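PDB 2B78: methyltransferase from Streptococcus mutans, which is probably an S-adenosylmethionine-dependent RNA methyltransferase, although its substrate is not established. Local coordinates for residues F121-S126 with Q130-I135; T215-F220 with F273-Y278; K86-S91 with P363-V368. All coordinates share one frame; numbering follows the deposited sequence.

Contact 1. Residues F121-S126 with Q130-I135; sequences FSWYNS and QIRDEI
In the beta-alpha-beta crossover that links strand 118-123 to its parallel neighbour 148-153, the indole of W123 at the end of the first strand lies against R132 and I135 in the opening turn of helix 132-142. The CB of R132 sits over one face of the six-membered ring, 3.8 Å from its centroid, in a CH-pi contact; on the opposite face lies CB of F121, from the same strand. R132 places its CG between the backbone N and the carbonyl carbon (chi1 74°), and this carries the chain across the indole, with CD 3.7 Å from W123 NE1. The guanidinium stands steeply to the ring, 79° between planes, and makes no flat stack on it. Both polar ends converge on one acceptor, E151 OE1 on strand 148-153: R132 NE forms a salt bridge with it, and W123 NE1 a hydrogen bond. Arginine suits this place because its methylene chain covers the indole while its charge meets the glutamate. I135 and W123 reach towards each other from opposite directions, I135 CG2 lying in the ring plane at the edge, 3.9 Å from W123 CH2, and I135 CD1 3.9 Å from W123 CZ3. Its two branches let isoleucine touch the ring at two neighbouring carbons. Between the two elements runs a short helix, capped at its start by N125, whose OD1 accepts the N-H of V128, and closed by a backbone bond from Q130 N to S126 O (2.9 Å). Tryptophan anchoring a helix on its sheet in this way belongs to the strand-helix-strand core of the protein's middle domain, probably the EEHEE domain of RlmI-like methyltransferases.

Contact 2. Residues T215-F220 with F273-Y278; sequences TVLNLF and FDYFKY
L217 and L219, alternate residues of strand 215-219, meet Y275 and F276 of helix 272-281 through carbon atoms alone. The closest approach is L219 CD1 to F276 CZ, 3.5 Å, with CE1 of the same ring only slightly farther; the two side chains cross obliquely, and the methyl addresses the end of the ring. L217 and Y275 instead slide past each other in opposite directions, bringing L217 CD1 to 3.7 Å from Y275 CE2. The other methyl of L219, CD2, stands 4.5 Å from Y275 CD2, a looser contact, and L219 is thereby shared between both aromatic rings. Leucine fits the strand because its two methyls can touch separate rings, as those of L219 do.

The two rings reach the strand differently. Y275 directs its CB at the strand, with CG anti to the backbone N (chi1 -169°), whereas F276 starts off to one side and only its ring turns in. The phenol of Y275 is long enough to span this layer and end on a polar partner: its OH is hydrogen-bonded to that of Y286 on strand 286-291, while its side chain also touches T239 and V241 on strand 237-242. F276 also meets CD1 of F273, in the plane at its ring edge, and Q316 of helix 306-319. At the start of the helix, D271 OD2 accepts the N-H of D274.

The axes of 215-219 and 273-278 come within 11.0 Å, at 152° between their directions. D271, just before the helix, and V272, its first residue, are seen to bind S-adenosyl-L-homocysteine; the helix covers one face of the parallel strands in the Rossmann-like fold of class I methyltransferases.

Contact 3. Residues K86-S91 with P363-V368; sequences KNFAHS and PSDFAV
The ring of F88, on the short, weakly bonded helix about 86-90, is met by D365 and S364 of the turn at 363-366. The CB of D365 lies over one face, 3.7 Å above the plane and displaced toward the rim, with F88 CZ its nearest ring atom at 3.8 Å. This is a CH-pi contact, 4.2 Å from the centroid, and the aspartate offers its methylene to the ring, keeping the carboxylate for other partners. S364 takes the edge instead. Its OG lies in the ring plane only 3.0 Å from F88 CZ, a close approach in which the electropositive rim of the phenyl group probably faces the oxygen. Both contacts use the far end of the ring, which F88 delivers by pointing its CB at the turn. The plane of F88 also lies within about 20° of that of Y97, with which it is in contact.

These segments bring two parts of the fold together: helix 86-90 precedes the first strand, 96-101, of the middle domain's sheet, and the turn belongs to the connection between strands 355-360 and 379-384, the antiparallel end of the methyltransferase sheet.

The polar interactions fix the turn itself. A type I beta turn runs from P363 to F366, closed by F366 N to P363 O (2.9 Å), and an inverse gamma turn centred on F366 overlaps it, with a weak bond from A367 N to D365 O. S364 and D365, the central residues, have the helix-like backbone angles of a type I turn. D365, with CG between backbone N and carbonyl carbon (chi1 54°), spreads its carboxylate between two donors: OD1 forms a salt bridge with R200, and OD2 accepts the backbone N-H of R98 on strand 96-101.

How the contacts relate
Contact 1 joins a strand and a helix within the middle domain, contact 2 does so within the methyltransferase domain, and contact 3 bridges the two. Along the chain, contacts 1 and 2 follow one another, both within the long span between 86-91 and 363-368. None touches another: the centres of contacts 1 and 2 are 39 Å apart, on opposite sides of the chain's centre, whereas contacts 1 and 3 approach to about 7 Å between nearest atoms. Contact 2 adjoins V272, which binds S-adenosyl-L-homocysteine, a ligand absent from this chain; the F276 side chain is about 4 Å from that of V272, and close in sequence too. Contacts 1 and 3 lie away from that site.

Contact 1. Residues F121-S126 with Q130-I135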
loop_
_atom_site.group_PDB
_atom_site.type_symbol
_atom_site.label_atom_id
_atom_site.label_comp_id
_atom_site.label_asym_id
_atom_site.label_seq_id
_atom_site.Cartn_x
_atom_site.Cartn_y
_atom_site.Cartn_z
ATOM N N PHE A 121 -3.283 4.588 -12.941
ATOM C CA PHE A 121 -2.489 3.442 -13.359
ATOM C C PHE A 121 -1.098 3.598 -12.768
ATOM O O PHE A 121 -0.568 4.714 -12.710
ATOM C CB PHE A 121 -2.334 3.425 -14.883
ATOM C CG PHE A 121 -3.549 2.966 -15.630
ATOM C CD1 PHE A 121 -3.626 1.671 -16.124
ATOM C CD2 PHE A 121 -4.613 3.834 -15.862
ATOM C CE1 PHE A 121 -4.743 1.249 -16.839
ATOM C CE2 PHE A 121 -5.733 3.415 -16.579
ATOM C CZ PHE A 121 -5.797 2.124 -17.065
ATOM N N SER A 122 -0.502 2.489 -12.349
ATOM C CA SER A 122 0.850 2.515 -11.818
ATOM C C SER A 122 1.651 1.424 -12.503
ATOM O O SER A 122 1.259 0.248 -12.511
ATOM C CB SER A 122 0.856 2.315 -10.301
ATOM O OG SER A 122 0.311 3.452 -9.652
ATOM N N TRP A 123 2.767 1.825 -13.103
ATOM C CA TRP A 123 3.644 0.895 -13.809
ATOM C C TRP A 123 4.887 0.608 -12.958
ATOM O O TRP A 123 5.683 1.512 -12.684
ATOM C CB TRP A 123 4.061 1.501 -15.153
ATOM C CG TRP A 123 2.920 2.093 -15.935
ATOM C CD1 TRP A 123 2.715 3.415 -16.207
ATOM C CD2 TRP A 123 1.806 1.389 -16.507
ATOM N NE1 TRP A 123 1.544 3.580 -16.909
ATOM C CE2 TRP A 123 0.968 2.354 -17.111
ATOM C CE3 TRP A 123 1.439 0.038 -16.573
ATOM C CZ2 TRP A 123 -0.222 2.012 -17.763
ATOM C CZ3 TRP A 123 0.256 -0.302 -17.222
ATOM C CH2 TRP A 123 -0.559 0.683 -17.812
ATOM N N TYR A 124 5.065 -0.655 -12.569
ATOM C CA TYR A 124 6.188 -1.048 -11.721
ATOM C C TYR A 124 7.452 -1.523 -12.433
ATOM O O TYR A 124 8.469 -1.777 -11.784
ATOM C CB TYR A 124 5.736 -2.123 -10.721
ATOM C CG TYR A 124 4.762 -1.608 -9.691
ATOM C CD1 TYR A 124 3.493 -1.174 -10.065
ATOM C CD2 TYR A 124 5.110 -1.544 -8.341
ATOM C CE1 TYR A 124 2.591 -0.687 -9.123
ATOM C CE2 TYR A 124 4.209 -1.056 -7.386
ATOM C CZ TYR A 124 2.953 -0.631 -7.790
ATOM O OH TYR A 124 2.052 -0.152 -6.868
ATOM N N ASN A 125 7.400 -1.655 -13.755
ATOM C CA ASN A 125 8.581 -2.077 -14.494
ATOM C C ASN A 125 8.542 -1.567 -15.934
ATOM O O ASN A 125 7.477 -1.225 -16.454
ATOM C CB ASN A 125 8.740 -3.606 -14.437
ATOM C CG ASN A 125 7.601 -4.351 -15.102
ATOM O OD1 ASN A 125 7.444 -4.309 -16.324
ATOM N ND2 ASN A 125 6.801 -5.057 -14.297
ATOM N N SER A 126 9.704 -1.501 -16.576
ATOM C CA SER A 126 9.773 -0.989 -17.941
ATOM C C SER A 126 9.007 -1.807 -18.972
ATOM O O SER A 126 8.518 -1.257 -19.968
ATOM C CB SER A 126 11.230 -0.852 -18.384
ATOM O OG SER A 126 11.916 -2.086 -18.300
ATOM N N GLN A 130 6.263 -0.319 -21.561
ATOM C CA GLN A 130 6.392 -0.299 -23.014
ATOM C C GLN A 130 5.151 -0.827 -23.739
ATOM O O GLN A 130 4.874 -0.425 -24.874
ATOM C CB GLN A 130 7.644 -1.070 -23.460
ATOM C CG GLN A 130 7.592 -2.572 -23.249
ATOM C CD GLN A 130 8.850 -3.262 -23.746
ATOM O OE1 GLN A 130 9.948 -3.021 -23.235
ATOM N NE2 GLN A 130 8.697 -4.118 -24.752
ATOM N N ILE A 131 4.388 -1.709 -23.098
ATOM C CA ILE A 131 3.185 -2.226 -23.748
ATOM C C ILE A 131 1.929 -1.635 -23.123
ATOM O O ILE A 131 0.856 -2.230 -23.209
ATOM C CB ILE A 131 3.068 -3.765 -23.635
ATOM C CG1 ILE A 131 2.960 -4.177 -22.165
ATOM C CG2 ILE A 131 4.258 -4.439 -24.297
ATOM C CD1 ILE A 131 2.519 -5.609 -21.968
ATOM N N ARG A 132 2.046 -0.459 -22.517
ATOM C CA ARG A 132 0.898 0.131 -21.846
ATOM C C ARG A 132 -0.260 0.608 -22.713
ATOM O O ARG A 132 -1.375 0.744 -22.208
ATOM C CB ARG A 132 1.349 1.255 -20.905
ATOM C CG ARG A 132 1.788 2.560 -21.549
ATOM C CD ARG A 132 2.453 3.424 -20.478
ATOM N NE ARG A 132 2.223 4.855 -20.648
ATOM C CZ ARG A 132 2.810 5.611 -21.569
ATOM N NH1 ARG A 132 3.678 5.079 -22.421
ATOM N NH2 ARG A 132 2.527 6.905 -21.633
ATOM N N ASP A 133 -0.028 0.856 -24.002
ATOM C CA ASP A 133 -1.125 1.311 -24.857
ATOM C C ASP A 133 -2.214 0.254 -24.994
ATOM O O ASP A 133 -3.401 0.568 -24.939
ATOM C CB ASP A 133 -0.615 1.714 -26.247
ATOM C CG ASP A 133 0.115 3.043 -26.232
ATOM O OD1 ASP A 133 0.143 3.688 -25.163
ATOM O OD2 ASP A 133 0.660 3.447 -27.285
ATOM N N GLU A 134 -1.819 -1.000 -25.180
ATOM C CA GLU A 134 -2.801 -2.070 -25.301
ATOM C C GLU A 134 -3.468 -2.323 -23.952
ATOM O O GLU A 134 -4.669 -2.564 -23.886
ATOM C CB GLU A 134 -2.144 -3.340 -25.833
ATOM C CG GLU A 134 -0.813 -3.667 -25.200
ATOM C CD GLU A 134 -0.063 -4.735 -25.969
ATOM O OE1 GLU A 134 -0.532 -5.896 -25.983
ATOM O OE2 GLU A 134 0.991 -4.407 -26.564
ATOM N N ILE A 135 -2.695 -2.248 -22.875
ATOM C CA ILE A 135 -3.257 -2.442 -21.545
ATOM C C ILE A 135 -4.348 -1.400 -21.285
ATOM O O ILE A 135 -5.447 -1.733 -20.852
ATOM C CB ILE A 135 -2.172 -2.293 -20.443
ATOM C CG1 ILE A 135 -1.173 -3.448 -20.539
ATOM C CG2 ILE A 135 -2.835 -2.250 -19.052
ATOM C CD1 ILE A 135 -0.076 -3.411 -19.485
#

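Contact 2. Residues T215-F220 with F273-Y278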
loop_
_atom_site.group_PDB
_atom_site.type_symbol
_atom_site.label_atom_id
_atom_site.label_comp_id
_atom_site.label_asym_id
_atom_site.label_seq_id
_atom_site.Cartn_x
_atom_site.Cartn_y
_atom_site.Cartn_z
ATOM N N THR A 215 -6.331 10.266 23.776
ATOM C CA THR A 215 -5.413 11.197 23.108
ATOM C C THR A 215 -4.573 10.348 22.154
ATOM O O THR A 215 -4.173 9.228 22.491
ATOM C CB THR A 215 -4.481 11.941 24.113
ATOM O OG1 THR A 215 -3.677 10.998 24.828
ATOM C CG2 THR A 215 -5.308 12.759 25.103
ATOM N N VAL A 216 -4.315 10.866 20.955
ATOM C CA VAL A 216 -3.566 10.103 19.969
ATOM C C VAL A 216 -2.359 10.811 19.390
ATOM O O VAL A 216 -2.407 12.007 19.120
ATOM C CB VAL A 216 -4.480 9.717 18.790
ATOM C CG1 VAL A 216 -3.706 8.924 17.754
ATOM C CG2 VAL A 216 -5.680 8.942 19.296
ATOM N N LEU A 217 -1.277 10.057 19.216
ATOM C CA LEU A 217 -0.063 10.568 18.594
ATOM C C LEU A 217 0.134 9.745 17.323
ATOM O O LEU A 217 0.251 8.519 17.363
ATOM C CB LEU A 217 1.152 10.408 19.507
ATOM C CG LEU A 217 2.481 10.780 18.841
ATOM C CD1 LEU A 217 2.549 12.282 18.595
ATOM C CD2 LEU A 217 3.622 10.341 19.739
ATOM N N ASN A 218 0.166 10.427 16.187
ATOM C CA ASN A 218 0.322 9.765 14.901
ATOM C C ASN A 218 1.695 10.113 14.322
ATOM O O ASN A 218 1.915 11.224 13.861
ATOM C CB ASN A 218 -0.815 10.239 13.993
ATOM C CG ASN A 218 -0.809 9.577 12.635
ATOM O OD1 ASN A 218 -0.206 8.524 12.437
ATOM N ND2 ASN A 218 -1.511 10.190 11.689
ATOM N N LEU A 219 2.621 9.161 14.358
ATOM C CA LEU A 219 3.982 9.387 13.857
ATOM C C LEU A 219 4.120 9.039 12.372
ATOM O O LEU A 219 3.583 8.017 11.909
ATOM C CB LEU A 219 4.976 8.574 14.698
ATOM C CG LEU A 219 4.935 8.885 16.200
ATOM C CD1 LEU A 219 5.904 7.977 16.936
ATOM C CD2 LEU A 219 5.284 10.349 16.449
ATOM N N PHE A 220 4.843 9.879 11.633
ATOM C CA PHE A 220 5.022 9.691 10.183
ATOM C C PHE A 220 3.624 9.808 9.569
ATOM O O PHE A 220 3.237 9.038 8.685
ATOM C CB PHE A 220 5.607 8.305 9.870
ATOM C CG PHE A 220 6.977 8.074 10.448
ATOM C CD1 PHE A 220 8.102 8.652 9.867
ATOM C CD2 PHE A 220 7.141 7.287 11.587
ATOM C CE1 PHE A 220 9.383 8.457 10.416
ATOM C CE2 PHE A 220 8.412 7.081 12.147
ATOM C CZ PHE A 220 9.536 7.670 11.558
ATOM N N PHE A 273 12.386 11.201 15.620
ATOM C CA PHE A 273 13.240 10.970 16.780
ATOM C C PHE A 273 13.396 12.268 17.556
ATOM O O PHE A 273 13.495 12.256 18.786
ATOM C CB PHE A 273 14.600 10.418 16.361
ATOM C CG PHE A 273 14.554 8.974 15.965
ATOM C CD1 PHE A 273 14.302 7.986 16.920
ATOM C CD2 PHE A 273 14.711 8.598 14.636
ATOM C CE1 PHE A 273 14.205 6.637 16.549
ATOM C CE2 PHE A 273 14.617 7.249 14.257
ATOM C CZ PHE A 273 14.363 6.272 15.214
ATOM N N ASP A 274 13.410 13.396 16.848
ATOM C CA ASP A 274 13.519 14.677 17.539
ATOM C C ASP A 274 12.235 14.897 18.333
ATOM O O ASP A 274 12.253 15.533 19.399
ATOM C CB ASP A 274 13.727 15.839 16.556
ATOM C CG ASP A 274 15.148 15.902 16.007
ATOM O OD1 ASP A 274 16.081 15.381 16.658
ATOM O OD2 ASP A 274 15.338 16.488 14.923
ATOM N N TYR A 275 11.116 14.380 17.825
ATOM C CA TYR A 275 9.868 14.548 18.554
ATOM C C TYR A 275 9.847 13.672 19.805
ATOM O O TYR A 275 9.271 14.056 20.822
ATOM C CB TYR A 275 8.645 14.215 17.690
ATOM C CG TYR A 275 7.369 14.650 18.374
ATOM C CD1 TYR A 275 6.992 15.994 18.387
ATOM C CD2 TYR A 275 6.593 13.743 19.097
ATOM C CE1 TYR A 275 5.877 16.431 19.111
ATOM C CE2 TYR A 275 5.470 14.169 19.824
ATOM C CZ TYR A 275 5.122 15.515 19.827
ATOM O OH TYR A 275 4.032 15.952 20.547
ATOM N N PHE A 276 10.467 12.493 19.735
ATOM C CA PHE A 276 10.503 11.612 20.894
ATOM C C PHE A 276 11.216 12.342 22.020
ATOM O O PHE A 276 10.752 12.351 23.162
ATOM C CB PHE A 276 11.237 10.302 20.573
ATOM C CG PHE A 276 10.372 9.258 19.905
ATOM C CD1 PHE A 276 9.107 8.962 20.403
ATOM C CD2 PHE A 276 10.851 8.537 18.812
ATOM C CE1 PHE A 276 8.327 7.959 19.823
ATOM C CE2 PHE A 276 10.083 7.532 18.226
ATOM C CZ PHE A 276 8.818 7.242 18.731
ATOM N N LYS A 277 12.340 12.972 21.688
ATOM C CA LYS A 277 13.123 13.723 22.665
ATOM C C LYS A 277 12.369 14.939 23.220
ATOM O O LYS A 277 12.491 15.281 24.400
ATOM C CB LYS A 277 14.437 14.186 22.028
ATOM C CG LYS A 277 15.312 14.997 22.976
ATOM C CD LYS A 277 16.658 15.328 22.350
ATOM C CE LYS A 277 17.569 16.017 23.352
ATOM N NZ LYS A 277 18.903 16.322 22.770
ATOM N N TYR A 278 11.615 15.603 22.356
ATOM C CA TYR A 278 10.827 16.776 22.733
ATOM C C TYR A 278 9.743 16.350 23.713
ATOM O O TYR A 278 9.452 17.033 24.703
ATOM C CB TYR A 278 10.167 17.376 21.488
ATOM C CG TYR A 278 9.546 18.741 21.701
ATOM C CD1 TYR A 278 10.346 19.873 21.845
ATOM C CD2 TYR A 278 8.163 18.902 21.752
ATOM C CE1 TYR A 278 9.784 21.138 22.033
ATOM C CE2 TYR A 278 7.587 20.162 21.943
ATOM C CZ TYR A 278 8.405 21.275 22.080
ATOM O OH TYR A 278 7.853 22.529 22.265
#

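Contact 3. Residues K86-S91 with P363-V368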
loop_
_atom_site.group_PDB
_atom_site.type_symbol
_atom_site.label_atom_id
_atom_site.label_comp_id
_atom_site.label_asym_id
_atom_site.label_seq_id
_atom_site.Cartn_x
_atom_site.Cartn_y
_atom_site.Cartn_z
ATOM N N LYS A 86 -17.703 -6.115 -7.641
ATOM C CA LYS A 86 -19.044 -5.538 -7.758
ATOM C C LYS A 86 -19.559 -4.833 -6.504
ATOM O O LYS A 86 -20.210 -3.788 -6.605
ATOM C CB LYS A 86 -20.050 -6.617 -8.167
ATOM C CG LYS A 86 -19.963 -7.031 -9.622
ATOM C CD LYS A 86 -20.900 -8.194 -9.927
ATOM C CE LYS A 86 -20.472 -9.453 -9.179
ATOM N NZ LYS A 86 -21.292 -10.638 -9.568
ATOM N N ASN A 87 -19.283 -5.393 -5.332
ATOM C CA ASN A 87 -19.742 -4.788 -4.082
ATOM C C ASN A 87 -19.090 -3.441 -3.797
ATOM O O ASN A 87 -19.705 -2.563 -3.185
ATOM C CB ASN A 87 -19.509 -5.742 -2.907
ATOM C CG ASN A 87 -20.385 -6.970 -2.984
ATOM O OD1 ASN A 87 -21.499 -6.913 -3.508
ATOM N ND2 ASN A 87 -19.896 -8.086 -2.455
ATOM N N PHE A 88 -17.845 -3.280 -4.238
ATOM C CA PHE A 88 -17.138 -2.019 -4.053
ATOM C C PHE A 88 -17.787 -0.942 -4.925
ATOM O O PHE A 88 -18.309 0.057 -4.417
ATOM C CB PHE A 88 -15.665 -2.169 -4.448
ATOM C CG PHE A 88 -14.824 -2.881 -3.419
ATOM C CD1 PHE A 88 -14.488 -2.253 -2.224
ATOM C CD2 PHE A 88 -14.373 -4.180 -3.645
ATOM C CE1 PHE A 88 -13.713 -2.911 -1.263
ATOM C CE2 PHE A 88 -13.596 -4.845 -2.690
ATOM C CZ PHE A 88 -13.268 -4.206 -1.498
ATOM N N ALA A 89 -17.759 -1.164 -6.240
ATOM C CA ALA A 89 -18.325 -0.226 -7.210
ATOM C C ALA A 89 -19.797 0.056 -6.940
ATOM O O ALA A 89 -20.374 0.996 -7.489
ATOM C CB ALA A 89 -18.152 -0.774 -8.624
ATOM N N HIS A 90 -20.396 -0.764 -6.086
ATOM C CA HIS A 90 -21.800 -0.625 -5.732
ATOM C C HIS A 90 -21.965 0.399 -4.616
ATOM O O HIS A 90 -22.694 1.380 -4.766
ATOM C CB HIS A 90 -22.348 -1.979 -5.271
ATOM C CG HIS A 90 -23.802 -1.963 -4.916
ATOM N ND1 HIS A 90 -24.414 -3.003 -4.248
ATOM C CD2 HIS A 90 -24.769 -1.041 -5.144
ATOM C CE1 HIS A 90 -25.694 -2.723 -4.080
ATOM N NE2 HIS A 90 -25.936 -1.538 -4.614
ATOM N N SER A 91 -21.282 0.159 -3.501
ATOM C CA SER A 91 -21.348 1.033 -2.333
ATOM C C SER A 91 -20.786 2.427 -2.582
ATOM O O SER A 91 -19.712 2.576 -3.170
ATOM C CB SER A 91 -20.597 0.390 -1.167
ATOM O OG SER A 91 -20.511 1.283 -0.065
ATOM N N PRO A 363 -6.580 -5.228 2.519
ATOM C CA PRO A 363 -8.027 -5.378 2.360
ATOM C C PRO A 363 -8.280 -6.055 1.005
ATOM O O PRO A 363 -7.412 -6.033 0.125
ATOM C CB PRO A 363 -8.528 -3.937 2.457
ATOM C CG PRO A 363 -7.401 -3.162 1.861
ATOM C CD PRO A 363 -6.194 -3.805 2.497
ATOM N N SER A 364 -9.456 -6.666 0.847
ATOM C CA SER A 364 -9.804 -7.413 -0.366
ATOM C C SER A 364 -9.559 -6.770 -1.731
ATOM O O SER A 364 -9.322 -7.487 -2.720
ATOM C CB SER A 364 -11.263 -7.855 -0.290
ATOM O OG SER A 364 -12.111 -6.726 -0.301
ATOM N N ASP A 365 -9.630 -5.445 -1.810
ATOM C CA ASP A 365 -9.396 -4.782 -3.091
ATOM C C ASP A 365 -7.919 -4.812 -3.449
ATOM O O ASP A 365 -7.559 -4.807 -4.624
ATOM C CB ASP A 365 -9.949 -3.347 -3.092
ATOM C CG ASP A 365 -9.431 -2.505 -1.949
ATOM O OD1 ASP A 365 -9.306 -3.030 -0.826
ATOM O OD2 ASP A 365 -9.180 -1.298 -2.175
ATOM N N PHE A 366 -7.056 -4.832 -2.442
ATOM C CA PHE A 366 -5.624 -4.943 -2.702
ATOM C C PHE A 366 -5.408 -6.456 -2.701
ATOM O O PHE A 366 -4.767 -7.013 -1.806
ATOM C CB PHE A 366 -4.823 -4.267 -1.584
ATOM C CG PHE A 366 -4.714 -2.769 -1.738
ATOM C CD1 PHE A 366 -3.525 -2.193 -2.177
ATOM C CD2 PHE A 366 -5.798 -1.942 -1.456
ATOM C CE1 PHE A 366 -3.418 -0.812 -2.332
ATOM C CE2 PHE A 366 -5.705 -0.557 -1.607
ATOM C CZ PHE A 366 -4.507 0.008 -2.047
ATOM N N ALA A 367 -5.991 -7.110 -3.707
ATOM C CA ALA A 367 -5.944 -8.562 -3.854
ATOM C C ALA A 367 -4.570 -9.177 -3.694
ATOM O O ALA A 367 -3.582 -8.727 -4.281
ATOM C CB ALA A 367 -6.548 -8.980 -5.205
ATOM N N VAL A 368 -4.508 -10.224 -2.885
ATOM C CA VAL A 368 -3.250 -10.910 -2.677
ATOM C C VAL A 368 -3.290 -12.235 -3.423
ATOM O O VAL A 368 -4.360 -12.780 -3.688
ATOM C CB VAL A 368 -3.014 -11.199 -1.182
ATOM C CG1 VAL A 368 -2.873 -9.892 -0.410
ATOM C CG2 VAL A 368 -4.171 -12.017 -0.630
#